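Local coordinates for ferric vibriobactin ABC transporter, periplasmic ferric vibriobactin-binding protein (Vibrio cholerae, PDB 3R5T) that probably captures iron-loaded vibriobactin in the periplasm and hands it to an ABC transporter for import, at residues Leu27-Thr32 with Lys70-Gly75; Phe56-Lys61 with Gly264-Arg269; Ser93-Asp98 with Leu115-Asp120. One frame throughout, in Å; residues are numbered along the deposited sequence.

Interaction 1. Residues Leu27-Thr32 with Lys70-Gly75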
loop_
_atom_site.group_PDB
_atom_site.type_symbol
_atom_site.label_atom_id
_atom_site.label_comp_id
_atom_site.label_asym_id
_atom_site.label_seq_id
_atom_site.Cartn_x
_atom_site.Cartn_y
_atom_site.Cartn_z
ATOM N N LEU A 27 -9.861 -9.534 13.055
ATOM C CA LEU A 27 -10.457 -8.199 12.951
ATOM C C LEU A 27 -9.360 -7.191 12.636
ATOM O O LEU A 27 -8.388 -7.061 13.384
ATOM C CB LEU A 27 -11.167 -7.815 14.265
ATOM C CG LEU A 27 -12.004 -6.534 14.215
ATOM C CD1 LEU A 27 -13.224 -6.652 15.098
ATOM C CD2 LEU A 27 -11.148 -5.357 14.598
ATOM N N SER A 28 -9.509 -6.481 11.523
ATOM C CA SER A 28 -8.510 -5.489 11.164
ATOM C C SER A 28 -8.939 -4.094 11.562
ATOM O O SER A 28 -10.055 -3.660 11.227
ATOM C CB SER A 28 -8.238 -5.507 9.664
ATOM O OG SER A 28 -7.355 -4.449 9.342
ATOM N N THR A 29 -8.072 -3.402 12.299
ATOM C CA THR A 29 -8.347 -2.011 12.664
ATOM C C THR A 29 -7.731 -1.000 11.704
ATOM O O THR A 29 -7.856 0.209 11.927
ATOM C CB THR A 29 -7.869 -1.655 14.100
ATOM O OG1 THR A 29 -6.432 -1.636 14.156
ATOM C CG2 THR A 29 -8.399 -2.669 15.115
ATOM N N ALA A 30 -7.064 -1.509 10.662
ATOM C CA ALA A 30 -6.362 -0.655 9.691
ATOM C C ALA A 30 -6.758 -1.033 8.267
ATOM O O ALA A 30 -6.374 -2.100 7.764
ATOM C CB ALA A 30 -4.812 -0.745 9.861
ATOM N N VAL A 31 -7.515 -0.160 7.618
ATOM C CA VAL A 31 -7.992 -0.427 6.270
ATOM C C VAL A 31 -6.833 -0.779 5.313
ATOM O O VAL A 31 -6.991 -1.624 4.433
ATOM C CB VAL A 31 -8.858 0.768 5.763
ATOM C CG1 VAL A 31 -8.000 2.037 5.596
ATOM C CG2 VAL A 31 -9.596 0.413 4.464
ATOM N N THR A 32 -5.670 -0.165 5.501
ATOM C CA THR A 32 -4.518 -0.512 4.651
ATOM C C THR A 32 -4.161 -1.987 4.751
ATOM O O THR A 32 -3.866 -2.617 3.752
ATOM C CB THR A 32 -3.258 0.310 4.989
ATOM O OG1 THR A 32 -3.546 1.691 4.798
ATOM C CG2 THR A 32 -2.097 -0.075 4.072
ATOM N N LYS A 70 -17.943 -4.020 7.561
ATOM C CA LYS A 70 -17.297 -2.712 7.636
ATOM C C LYS A 70 -17.548 -2.095 9.004
ATOM O O LYS A 70 -18.698 -1.925 9.432
ATOM C CB LYS A 70 -17.765 -1.765 6.525
ATOM C CG LYS A 70 -16.963 -0.464 6.485
ATOM C CD LYS A 70 -16.994 0.204 5.110
ATOM C CE LYS A 70 -18.408 0.478 4.658
ATOM N NZ LYS A 70 -18.459 1.298 3.411
ATOM N N LEU A 71 -16.459 -1.779 9.692
ATOM C CA LEU A 71 -16.534 -1.201 11.026
ATOM C C LEU A 71 -16.419 0.319 10.951
ATOM O O LEU A 71 -16.953 0.937 10.029
ATOM C CB LEU A 71 -15.433 -1.794 11.908
ATOM C CG LEU A 71 -15.460 -3.329 11.969
ATOM C CD1 LEU A 71 -14.220 -3.842 12.681
ATOM C CD2 LEU A 71 -16.751 -3.841 12.628
ATOM N N TRP A 72 -15.734 0.913 11.925
ATOM C CA TRP A 72 -15.674 2.371 12.070
ATOM C C TRP A 72 -14.739 3.016 11.053
ATOM O O TRP A 72 -13.831 2.354 10.549
ATOM C CB TRP A 72 -15.199 2.716 13.493
ATOM C CG TRP A 72 -13.839 2.121 13.800
ATOM C CD1 TRP A 72 -12.619 2.679 13.520
ATOM C CD2 TRP A 72 -13.566 0.855 14.425
ATOM N NE1 TRP A 72 -11.606 1.834 13.924
ATOM C CE2 TRP A 72 -12.156 0.710 14.478
ATOM C CE3 TRP A 72 -14.369 -0.180 14.917
ATOM C CZ2 TRP A 72 -11.541 -0.407 15.036
ATOM C CZ3 TRP A 72 -13.745 -1.301 15.463
ATOM C CH2 TRP A 72 -12.345 -1.400 15.514
ATOM N N PRO A 73 -14.942 4.305 10.772
ATOM C CA PRO A 73 -13.969 5.037 9.961
ATOM C C PRO A 73 -12.762 5.301 10.829
ATOM O O PRO A 73 -12.898 5.510 12.031
ATOM C CB PRO A 73 -14.675 6.367 9.629
ATOM C CG PRO A 73 -15.894 6.411 10.443
ATOM C CD PRO A 73 -16.031 5.168 11.264
ATOM N N ALA A 74 -11.582 5.218 10.231
ATOM C CA ALA A 74 -10.333 5.525 10.916
ATOM C C ALA A 74 -10.462 6.691 11.886
ATOM O O ALA A 74 -11.005 7.743 11.541
ATOM C CB ALA A 74 -9.246 5.814 9.895
ATOM N N GLY A 75 -9.943 6.489 13.095
ATOM C CA GLY A 75 -9.866 7.542 14.089
ATOM C C GLY A 75 -10.749 7.322 15.301
ATOM O O GLY A 75 -10.463 7.841 16.374
HETATM O O HOH W 1 -8.974 2.040 13.679
#
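Leu27 and Leu71 lie on parallel strands of the same five-stranded sheet, a Rossmann-like sheet forming the core of one of the two lobes of this siderophore-binding protein. Strands 26-28 and 69-73 are not direct neighbours. Strand 44-49 runs between them, taking the backbone hydrogen bonds of Ser28, so the two segments meet through side chains reaching past it. Leu27, Leu71 and Trp72 are large enough to span that gap.

The two leucines interlock at one methyl. Leu71 CD1 fits among the branches of Leu27, 3.8 Å from Leu27 CG and 3.9 Å from Leu27 CD2. Leu27 reaches it because its side chain extends opposite the main-chain nitrogen (chi1 -171°), sending both methyls across the middle strand. Trp72 occupies the same layer. With chi1 at 59°, its CG sits between nitrogen and carbonyl carbon, and the six-membered part of the indole is carried back toward strand 26-28. There the methyl Thr29 CG2 meets the rim of the ring near its plane, 3.9 Å from Trp72 CZ2. Threonine suits this spot because its two branches divide the work: CG2 packs on the indole while OG1 bonds to the carbonyl of Val91 on the neighbouring strand. The indole also packs on Ser81 and Val82 of helix 79-85.

Beyond the strand end, Ser28 OG accepts from Ala30 N at 3.2 Å, an ST turn that bends the chain toward Val31 and Thr32 of the siderophore pocket; Ser28 OG also bonds to Thr34 OG1. The polar edge of Trp72 is answered by one water lying in the ring plane, which accepts from Trp72 NE1 at 2.7 Å and donates to Thr29 O at 2.8 Å.

Interaction 2. Residues Phe56-Lys61 with Gly264-Arg269; sequences FEQWRK and GENSFR. With VBN ((4S,5R)-N-{3-[(2,3-dihydroxybenzoyl)amino]propyl}-2-(2,3-dihydroxyphenyl)-N-[3-({[(4S,5R)-2-(2,3-dihydroxyphenyl)-5-met hyl-4,5-dihydro-1,3-oxazol-4-yl]carbonyl}amino)propyl]-5-methyl-4,5-dihydro-1,3-oxazole-4-carboxamide), chain B.
Gln58 curls over Asn266 because its CG lies between the main-chain nitrogen and carbonyl carbon (chi1 62°) and the chain then bends sharply at chi2 (-93°). The two amide side chains run antiparallel, one alongside the other, Gln58 OE1 coming 3.4 Å from Asn266 CB. Their NH2 groups bond to other partners as well, Gln58 NE2 to Asp271 and Asn266 ND2 to Glu277. A water ties the loops together, accepting from Gln58 NE2 and Arg269 N and donating to Asn266 O at 2.8 Å.

Phe56 brings its ring against the methylenes of Arg269, with CZ 3.8 Å from Arg269 CG, while its rim meets VBN CAT. A long arginine fits here: its aliphatic part packs on the ring, and its guanidinium continues to the siderophore, where NH1 donates to VBN OAF at 2.8 Å, nearly straight and in the guanidinium plane. Phe268 lines the pocket as well, its CZ 3.3 Å from VBN NBD.

Residues 56-61 lead into helix 60-65 of the first lobe, and 264-269 join strand 260-264 of the second lobe's sheet to helix 272-286, so the contact bridges the lobes at the siderophore pocket, beside helices 31-39 and 272-286.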
loop_
_atom_site.group_PDB
_atom_site.type_symbol
_atom_site.label_atom_id
_atom_site.label_comp_id
_atom_site.label_asym_id
_atom_site.label_seq_id
_atom_site.Cartn_x
_atom_site.Cartn_y
_atom_site.Cartn_z
ATOM N N PHE A 56 -11.075 0.281 0.412
ATOM C CA PHE A 56 -10.358 0.593 -0.834
ATOM C C PHE A 56 -10.987 -0.129 -2.010
ATOM O O PHE A 56 -11.292 -1.327 -1.919
ATOM C CB PHE A 56 -8.856 0.276 -0.750
ATOM C CG PHE A 56 -8.087 1.180 0.173
ATOM C CD1 PHE A 56 -8.240 2.561 0.112
ATOM C CD2 PHE A 56 -7.210 0.654 1.104
ATOM C CE1 PHE A 56 -7.517 3.389 0.964
ATOM C CE2 PHE A 56 -6.475 1.479 1.951
ATOM C CZ PHE A 56 -6.648 2.842 1.893
ATOM N N GLU A 57 -11.165 0.578 -3.120
ATOM C CA GLU A 57 -11.947 0.054 -4.239
ATOM C C GLU A 57 -11.338 -1.168 -4.915
ATOM O O GLU A 57 -12.059 -1.989 -5.477
ATOM C CB GLU A 57 -12.192 1.158 -5.278
ATOM C CG GLU A 57 -13.199 0.787 -6.349
ATOM C CD GLU A 57 -14.613 0.530 -5.820
ATOM O OE1 GLU A 57 -14.930 0.871 -4.658
ATOM O OE2 GLU A 57 -15.414 -0.027 -6.594
ATOM N N GLN A 58 -10.019 -1.294 -4.861
ATOM C CA GLN A 58 -9.392 -2.457 -5.480
ATOM C C GLN A 58 -9.860 -3.796 -4.887
ATOM O O GLN A 58 -9.759 -4.831 -5.559
ATOM C CB GLN A 58 -7.866 -2.365 -5.440
ATOM C CG GLN A 58 -7.265 -2.334 -4.028
ATOM C CD GLN A 58 -7.047 -0.940 -3.501
ATOM O OE1 GLN A 58 -7.703 0.024 -3.945
ATOM N NE2 GLN A 58 -6.125 -0.802 -2.538
ATOM N N TRP A 59 -10.307 -3.783 -3.626
ATOM C CA TRP A 59 -10.741 -5.022 -2.953
ATOM C C TRP A 59 -12.130 -4.969 -2.315
ATOM O O TRP A 59 -12.577 -5.958 -1.737
ATOM C CB TRP A 59 -9.694 -5.567 -1.946
ATOM C CG TRP A 59 -9.193 -4.596 -0.918
ATOM C CD1 TRP A 59 -7.983 -3.971 -0.913
ATOM C CD2 TRP A 59 -9.880 -4.156 0.262
ATOM N NE1 TRP A 59 -7.865 -3.161 0.187
ATOM C CE2 TRP A 59 -9.016 -3.254 0.929
ATOM C CE3 TRP A 59 -11.127 -4.441 0.825
ATOM C CZ2 TRP A 59 -9.363 -2.639 2.129
ATOM C CZ3 TRP A 59 -11.463 -3.833 2.010
ATOM C CH2 TRP A 59 -10.589 -2.945 2.650
ATOM N N ARG A 60 -12.816 -3.840 -2.451
ATOM C CA ARG A 60 -14.136 -3.688 -1.843
ATOM C C ARG A 60 -15.091 -4.827 -2.191
ATOM O O ARG A 60 -15.720 -5.411 -1.304
ATOM C CB ARG A 60 -14.776 -2.351 -2.233
ATOM C CG ARG A 60 -16.148 -2.099 -1.575
ATOM C CD ARG A 60 -16.792 -0.824 -2.093
ATOM N NE ARG A 60 -16.878 -0.802 -3.552
ATOM C CZ ARG A 60 -17.849 -1.371 -4.257
ATOM N NH1 ARG A 60 -18.844 -2.015 -3.651
ATOM N NH2 ARG A 60 -17.827 -1.287 -5.577
ATOM N N LYS A 61 -15.219 -5.131 -3.476
ATOM C CA LYS A 61 -16.187 -6.143 -3.890
ATOM C C LYS A 61 -15.829 -7.525 -3.340
ATOM O O LYS A 61 -16.726 -8.289 -2.965
ATOM C CB LYS A 61 -16.312 -6.196 -5.414
ATOM C CG LYS A 61 -16.878 -4.915 -6.003
ATOM C CD LYS A 61 -17.151 -5.052 -7.498
ATOM C CE LYS A 61 -15.867 -5.260 -8.284
ATOM N NZ LYS A 61 -14.931 -4.098 -8.176
ATOM N N GLY A 264 -2.883 5.119 -11.296
ATOM C CA GLY A 264 -4.194 4.506 -11.391
ATOM C C GLY A 264 -5.117 4.953 -10.278
ATOM O O GLY A 264 -4.658 5.343 -9.204
ATOM N N GLU A 265 -6.420 4.865 -10.507
ATOM C CA GLU A 265 -7.385 5.354 -9.539
ATOM C C GLU A 265 -7.259 4.665 -8.179
ATOM O O GLU A 265 -7.532 5.269 -7.151
ATOM C CB GLU A 265 -8.812 5.192 -10.083
ATOM C CG GLU A 265 -9.208 3.747 -10.391
ATOM C CD GLU A 265 -10.519 3.634 -11.156
ATOM O OE1 GLU A 265 -11.319 4.597 -11.134
ATOM O OE2 GLU A 265 -10.746 2.572 -11.780
ATOM N N ASN A 266 -6.824 3.404 -8.167
ATOM C CA ASN A 266 -6.777 2.647 -6.916
ATOM C C ASN A 266 -5.375 2.486 -6.326
ATOM O O ASN A 266 -5.157 1.633 -5.448
ATOM C CB ASN A 266 -7.409 1.264 -7.094
ATOM C CG ASN A 266 -8.886 1.328 -7.425
ATOM O OD1 ASN A 266 -9.580 2.298 -7.112
ATOM N ND2 ASN A 266 -9.386 0.265 -8.018
ATOM N N SER A 267 -4.441 3.331 -6.759
ATOM C CA SER A 267 -3.026 3.159 -6.429
ATOM C C SER A 267 -2.593 3.849 -5.141
ATOM O O SER A 267 -1.395 3.930 -4.872
ATOM C CB SER A 267 -2.146 3.626 -7.592
ATOM O OG SER A 267 -2.314 5.022 -7.838
ATOM N N PHE A 268 -3.543 4.380 -4.369
ATOM C CA PHE A 268 -3.166 5.082 -3.143
ATOM C C PHE A 268 -2.324 4.191 -2.203
ATOM O O PHE A 268 -1.224 4.578 -1.803
ATOM C CB PHE A 268 -4.379 5.688 -2.412
ATOM C CG PHE A 268 -4.000 6.395 -1.158
ATOM C CD1 PHE A 268 -3.269 7.580 -1.217
ATOM C CD2 PHE A 268 -4.325 5.865 0.070
ATOM C CE1 PHE A 268 -2.873 8.236 -0.072
ATOM C CE2 PHE A 268 -3.929 6.514 1.232
ATOM C CZ PHE A 268 -3.196 7.703 1.155
ATOM N N ARG A 269 -2.833 3.011 -1.870
ATOM C CA ARG A 269 -2.068 2.035 -1.087
ATOM C C ARG A 269 -1.819 0.814 -1.952
ATOM O O ARG A 269 -2.626 0.510 -2.857
ATOM C CB ARG A 269 -2.840 1.627 0.168
ATOM C CG ARG A 269 -2.875 2.664 1.287
ATOM C CD ARG A 269 -1.526 2.897 1.907
ATOM N NE ARG A 269 -1.597 3.446 3.265
ATOM C CZ ARG A 269 -1.387 4.719 3.585
ATOM N NH1 ARG A 269 -1.080 5.617 2.653
ATOM N NH2 ARG A 269 -1.458 5.101 4.855
HETATM C C VBN B . -3.666 12.899 4.636
HETATM N N VBN B . -3.291 10.800 6.005
HETATM O O VBN B . -2.589 13.330 4.884
HETATM C CA VBN B . -4.243 11.714 5.399
HETATM C CB VBN B . -5.116 12.118 6.646
HETATM C CAB VBN B . -8.425 7.279 0.168
HETATM O OAC VBN B . -0.486 12.996 0.115
HETATM O OAD VBN B . -8.184 10.615 3.298
HETATM O OAF VBN B . -0.814 8.220 3.764
HETATM O OAG VBN B . 1.117 8.796 8.002
HETATM O OAH VBN B . -2.711 7.536 6.041
HETATM O OAI VBN B . -1.815 10.649 3.338
HETATM O OAJ VBN B . -0.892 9.683 6.396
HETATM O OAK VBN B . -4.178 8.738 4.098
HETATM C CAL VBN B . 1.227 9.236 0.799
HETATM C CAM VBN B . -1.131 10.522 10.422
HETATM C CAN VBN B . -5.449 5.070 5.555
HETATM C CAO VBN B . 0.732 8.437 1.884
HETATM C CAP VBN B . -0.030 9.778 9.909
HETATM C CAQ VBN B . -4.238 5.649 6.059
HETATM C CAR VBN B . 0.695 10.557 0.560
HETATM C CAS VBN B . -2.138 10.991 9.566
HETATM C CAT VBN B . -6.231 5.754 4.589
HETATM C CAU VBN B . -3.327 14.902 1.907
HETATM C CAV VBN B . -6.612 13.766 2.252
HETATM C CAW VBN B . -1.835 14.552 2.032
HETATM C CAX VBN B . -7.919 13.066 1.811
HETATM C CAY VBN B . -4.115 14.916 3.219
HETATM C CAZ VBN B . -5.910 13.123 3.460
HETATM N NBB VBN B . -1.502 13.137 2.174
HETATM N NBC VBN B . -7.644 11.724 1.302
HETATM N NBD VBN B . -6.075 8.728 2.297
HETATM O OBF VBN B . -7.752 7.117 2.595
HETATM C CBG VBN B . -0.781 12.456 1.123
HETATM C CBH VBN B . -7.791 10.551 2.169
HETATM C CBJ VBN B . -3.020 11.363 7.302
HETATM C CBK VBN B . -0.293 8.959 2.725
HETATM C CBL VBN B . 0.059 9.512 8.530
HETATM C CBM VBN B . -3.847 6.896 5.576
HETATM C CBN VBN B . -0.795 10.209 2.508
HETATM C CBO VBN B . -0.906 9.966 7.727
HETATM C CBP VBN B . -4.606 7.551 4.644
HETATM C CBQ VBN B . -0.278 11.039 1.375
HETATM C CBR VBN B . -2.057 10.710 8.262
HETATM C CBS VBN B . -5.832 6.947 4.114
HETATM C CBU VBN B . -8.256 7.994 1.497
HETATM C CBW VBN B . -6.670 7.774 3.180
HETATM C CBX VBN B . -7.253 9.249 1.589
HETATM N NBY VBN B . -4.553 13.611 3.724
HETATM O OG1 VBN B . -4.156 12.044 7.789
HETATM C CG2 VBN B . -6.484 11.475 6.810
HETATM O O HOH W 2 -5.392 2.049 -2.659
#

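Interaction 3. Residues Ser93-Asp98 with Leu115-Asp120. With VBN ((4S,5R)-N-{3-[(2,3-dihydroxybenzoyl)amino]propyl}-2-(2,3-dihydroxyphenyl)-N-[3-({[(4S,5R)-2-(2,3-dihydroxyphenyl)-5-met hyl-4,5-dihydro-1,3-oxazol-4-yl]carbonyl}amino)propyl]-5-methyl-4,5-dihydro-1,3-oxazole-4-carboxamide), chain B; MOH (methanol), chain D.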
loop_
_atom_site.group_PDB
_atom_site.type_symbol
_atom_site.label_atom_id
_atom_site.label_comp_id
_atom_site.label_asym_id
_atom_site.label_seq_id
_atom_site.Cartn_x
_atom_site.Cartn_y
_atom_site.Cartn_z
ATOM N N SER A 93 -2.081 -1.002 12.812
ATOM C CA SER A 93 -0.968 -0.418 12.077
ATOM C C SER A 93 -0.215 0.572 12.930
ATOM O O SER A 93 -0.782 1.197 13.837
ATOM C CB SER A 93 -1.437 0.233 10.776
ATOM O OG SER A 93 -2.258 1.346 11.044
ATOM N N MET A 94 1.071 0.708 12.618
ATOM C CA MET A 94 2.007 1.517 13.391
ATOM C C MET A 94 1.888 3.019 13.129
ATOM O O MET A 94 2.007 3.834 14.050
ATOM C CB MET A 94 3.425 1.056 13.042
ATOM C CG MET A 94 4.533 1.713 13.832
ATOM S SD MET A 94 4.528 1.107 15.521
ATOM C CE MET A 94 6.138 1.657 16.074
ATOM N N ILE A 95 1.678 3.380 11.866
ATOM C CA ILE A 95 1.640 4.791 11.458
ATOM C C ILE A 95 0.779 4.979 10.221
ATOM O O ILE A 95 0.809 4.153 9.299
ATOM C CB ILE A 95 3.062 5.352 11.208
ATOM C CG1 ILE A 95 3.013 6.823 10.790
ATOM C CG2 ILE A 95 3.780 4.512 10.147
ATOM C CD1 ILE A 95 4.383 7.534 10.895
ATOM N N GLY A 96 0.020 6.074 10.196
ATOM C CA GLY A 96 -0.915 6.325 9.105
ATOM C C GLY A 96 -2.243 6.756 9.697
ATOM O O GLY A 96 -2.472 6.597 10.903
ATOM N N ALA A 97 -3.125 7.299 8.869
ATOM C CA ALA A 97 -4.428 7.749 9.380
ATOM C C ALA A 97 -5.247 6.620 10.028
ATOM O O ALA A 97 -6.129 6.881 10.869
ATOM C CB ALA A 97 -5.242 8.433 8.273
ATOM N N ASP A 98 -4.960 5.385 9.624
ATOM C CA ASP A 98 -5.689 4.196 10.091
ATOM C C ASP A 98 -5.034 3.521 11.303
ATOM O O ASP A 98 -5.450 2.441 11.714
ATOM C CB ASP A 98 -5.887 3.179 8.942
ATOM C CG ASP A 98 -4.588 2.701 8.329
ATOM O OD1 ASP A 98 -3.510 3.013 8.853
ATOM O OD2 ASP A 98 -4.671 2.006 7.303
ATOM N N LEU A 115 0.771 -5.575 16.052
ATOM C CA LEU A 115 1.079 -4.254 15.512
ATOM C C LEU A 115 2.137 -4.386 14.408
ATOM O O LEU A 115 3.242 -4.896 14.648
ATOM C CB LEU A 115 1.595 -3.372 16.652
ATOM C CG LEU A 115 2.120 -1.973 16.353
ATOM C CD1 LEU A 115 1.019 -1.096 15.776
ATOM C CD2 LEU A 115 2.723 -1.342 17.595
ATOM N N VAL A 116 1.780 -3.919 13.207
ATOM C CA VAL A 116 2.625 -4.008 12.022
ATOM C C VAL A 116 2.768 -2.629 11.390
ATOM O O VAL A 116 1.897 -1.765 11.522
ATOM C CB VAL A 116 2.052 -5.011 10.979
ATOM C CG1 VAL A 116 2.014 -6.418 11.572
ATOM C CG2 VAL A 116 0.656 -4.578 10.504
ATOM N N ASP A 117 3.895 -2.408 10.727
ATOM C CA ASP A 117 4.131 -1.161 10.021
ATOM C C ASP A 117 4.174 -1.457 8.533
ATOM O O ASP A 117 5.079 -2.152 8.053
ATOM C CB ASP A 117 5.439 -0.533 10.490
ATOM C CG ASP A 117 5.658 0.862 9.923
ATOM O OD1 ASP A 117 4.847 1.311 9.081
ATOM O OD2 ASP A 117 6.651 1.495 10.335
ATOM N N TYR A 118 3.185 -0.962 7.801
ATOM C CA TYR A 118 3.124 -1.183 6.368
ATOM C C TYR A 118 3.884 -0.124 5.580
ATOM O O TYR A 118 3.989 -0.216 4.354
ATOM C CB TYR A 118 1.679 -1.254 5.887
ATOM C CG TYR A 118 0.860 -0.024 6.225
ATOM C CD1 TYR A 118 1.140 1.212 5.645
ATOM C CD2 TYR A 118 -0.218 -0.104 7.102
ATOM C CE1 TYR A 118 0.377 2.346 5.941
ATOM C CE2 TYR A 118 -0.979 1.009 7.408
ATOM C CZ TYR A 118 -0.695 2.243 6.827
ATOM O OH TYR A 118 -1.485 3.341 7.140
ATOM N N SER A 119 4.404 0.888 6.273
ATOM C CA SER A 119 4.948 2.052 5.576
ATOM C C SER A 119 6.344 1.862 4.983
ATOM O O SER A 119 6.777 2.674 4.180
ATOM C CB SER A 119 4.928 3.294 6.491
ATOM O OG SER A 119 5.919 3.231 7.515
ATOM N N ASP A 120 7.052 0.819 5.395
ATOM C CA ASP A 120 8.428 0.641 4.927
ATOM C C ASP A 120 8.701 -0.767 4.447
ATOM O O ASP A 120 9.854 -1.220 4.426
ATOM C CB ASP A 120 9.430 1.008 6.018
ATOM C CG ASP A 120 9.306 0.137 7.258
ATOM O OD1 ASP A 120 10.234 0.235 8.096
ATOM O OD2 ASP A 120 8.313 -0.622 7.410
HETATM C C VBN B . -3.666 12.899 4.636
HETATM N N VBN B . -3.291 10.800 6.005
HETATM O O VBN B . -2.589 13.330 4.884
HETATM C CA VBN B . -4.243 11.714 5.399
HETATM C CB VBN B . -5.116 12.118 6.646
HETATM C CAB VBN B . -8.425 7.279 0.168
HETATM O OAC VBN B . -0.486 12.996 0.115
HETATM O OAD VBN B . -8.184 10.615 3.298
HETATM O OAF VBN B . -0.814 8.220 3.764
HETATM O OAG VBN B . 1.117 8.796 8.002
HETATM O OAH VBN B . -2.711 7.536 6.041
HETATM O OAI VBN B . -1.815 10.649 3.338
HETATM O OAJ VBN B . -0.892 9.683 6.396
HETATM O OAK VBN B . -4.178 8.738 4.098
HETATM C CAL VBN B . 1.227 9.236 0.799
HETATM C CAM VBN B . -1.131 10.522 10.422
HETATM C CAN VBN B . -5.449 5.070 5.555
HETATM C CAO VBN B . 0.732 8.437 1.884
HETATM C CAP VBN B . -0.030 9.778 9.909
HETATM C CAQ VBN B . -4.238 5.649 6.059
HETATM C CAR VBN B . 0.695 10.557 0.560
HETATM C CAS VBN B . -2.138 10.991 9.566
HETATM C CAT VBN B . -6.231 5.754 4.589
HETATM C CAU VBN B . -3.327 14.902 1.907
HETATM C CAV VBN B . -6.612 13.766 2.252
HETATM C CAW VBN B . -1.835 14.552 2.032
HETATM C CAX VBN B . -7.919 13.066 1.811
HETATM C CAY VBN B . -4.115 14.916 3.219
HETATM C CAZ VBN B . -5.910 13.123 3.460
HETATM N NBB VBN B . -1.502 13.137 2.174
HETATM N NBC VBN B . -7.644 11.724 1.302
HETATM N NBD VBN B . -6.075 8.728 2.297
HETATM O OBF VBN B . -7.752 7.117 2.595
HETATM C CBG VBN B . -0.781 12.456 1.123
HETATM C CBH VBN B . -7.791 10.551 2.169
HETATM C CBJ VBN B . -3.020 11.363 7.302
HETATM C CBK VBN B . -0.293 8.959 2.725
HETATM C CBL VBN B . 0.059 9.512 8.530
HETATM C CBM VBN B . -3.847 6.896 5.576
HETATM C CBN VBN B . -0.795 10.209 2.508
HETATM C CBO VBN B . -0.906 9.966 7.727
HETATM C CBP VBN B . -4.606 7.551 4.644
HETATM C CBQ VBN B . -0.278 11.039 1.375
HETATM C CBR VBN B . -2.057 10.710 8.262
HETATM C CBS VBN B . -5.832 6.947 4.114
HETATM C CBU VBN B . -8.256 7.994 1.497
HETATM C CBW VBN B . -6.670 7.774 3.180
HETATM C CBX VBN B . -7.253 9.249 1.589
HETATM N NBY VBN B . -4.553 13.611 3.724
HETATM O OG1 VBN B . -4.156 12.044 7.789
HETATM C CG2 VBN B . -6.484 11.475 6.810
HETATM C C MOH D . 6.518 -4.077 11.573
HETATM O O MOH D . 5.677 -4.526 10.514
HETATM O O HOH W 3 2.139 1.422 9.407
#
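Ser93 and Val116 form a parallel beta bridge where two neighbouring strands reach their C-terminal ends, the usual site of ligand-binding loops in a Rossmann-like sheet. Met94 N donates to Val116 O at 2.8 Å, and Ser93 CA makes a CA-H...O contact with the same oxygen.

Van der Waals contacts follow the strand ends. Met94 bends so that its sulphur crosses Leu115, SD lying 3.7 Å from Leu115 CD2. Ile95 runs alongside Asp117, its CG2 methyl lying against polar atoms, Asp117 OD1 and Ser119 OG.

Hydrogen bonds converge on two buried aspartates. Tyr118 is turned to chi1 57°, which carries its ring to the 93-98 loop, CE2 against Ser93 CB, and its hydroxyl donates to Asp98 OD1 at 2.7 Å, on the syn side. Ser93 OG reaches that oxygen at 3.0 Å from the other face of the carboxylate, so two donors fix its rotation. Gly96, having no side chain, lets Tyr118 OH come within 3.6 Å of its CA. Asp117 OD1 accepts from both N and OG of Ser119, the former closing an Asx turn, and Asp117 OD2 pairs with Arg212. A water over the centre of the Tyr118 ring donates to Asp117 OD1 at 2.7 Å and accepts from Ile95 N.

The siderophore is met by the backbone: Ala97 N donates to VBN OAH at 2.9 Å, almost straight (173°). The small methyl of Ala97 rests against the same catechol ring.

The bridge joins strand 89-93 to 113-116, an edge strand of the sheet. Helix 31-39 packs on Asp98, Val116 and Tyr118, and helix 123-134 on Val116 and Tyr118, while Ile95 to Asp98, with Tyr118, line the pocket.

In the fold
From the N terminus, interaction 1 opens at strand 26-28 and closes at strand 69-73, ending a loop that holds strand 44-49 and helix 60-65. Interaction 2 opens within that loop, at 56-61, and closes only at 264-269, so the two cross. Interaction 3 follows interaction 1 in series, and its short loop from 93-98 to 115-120 falls wholly within the long span of interaction 2. Interactions 1 and 3 brace opposite halves of the first lobe's sheet, whereas interaction 2 joins that lobe to the second. They converge beside the siderophore: Thr32 bonds to Asp98 and Arg269, and Arg269 also bonds to Tyr118.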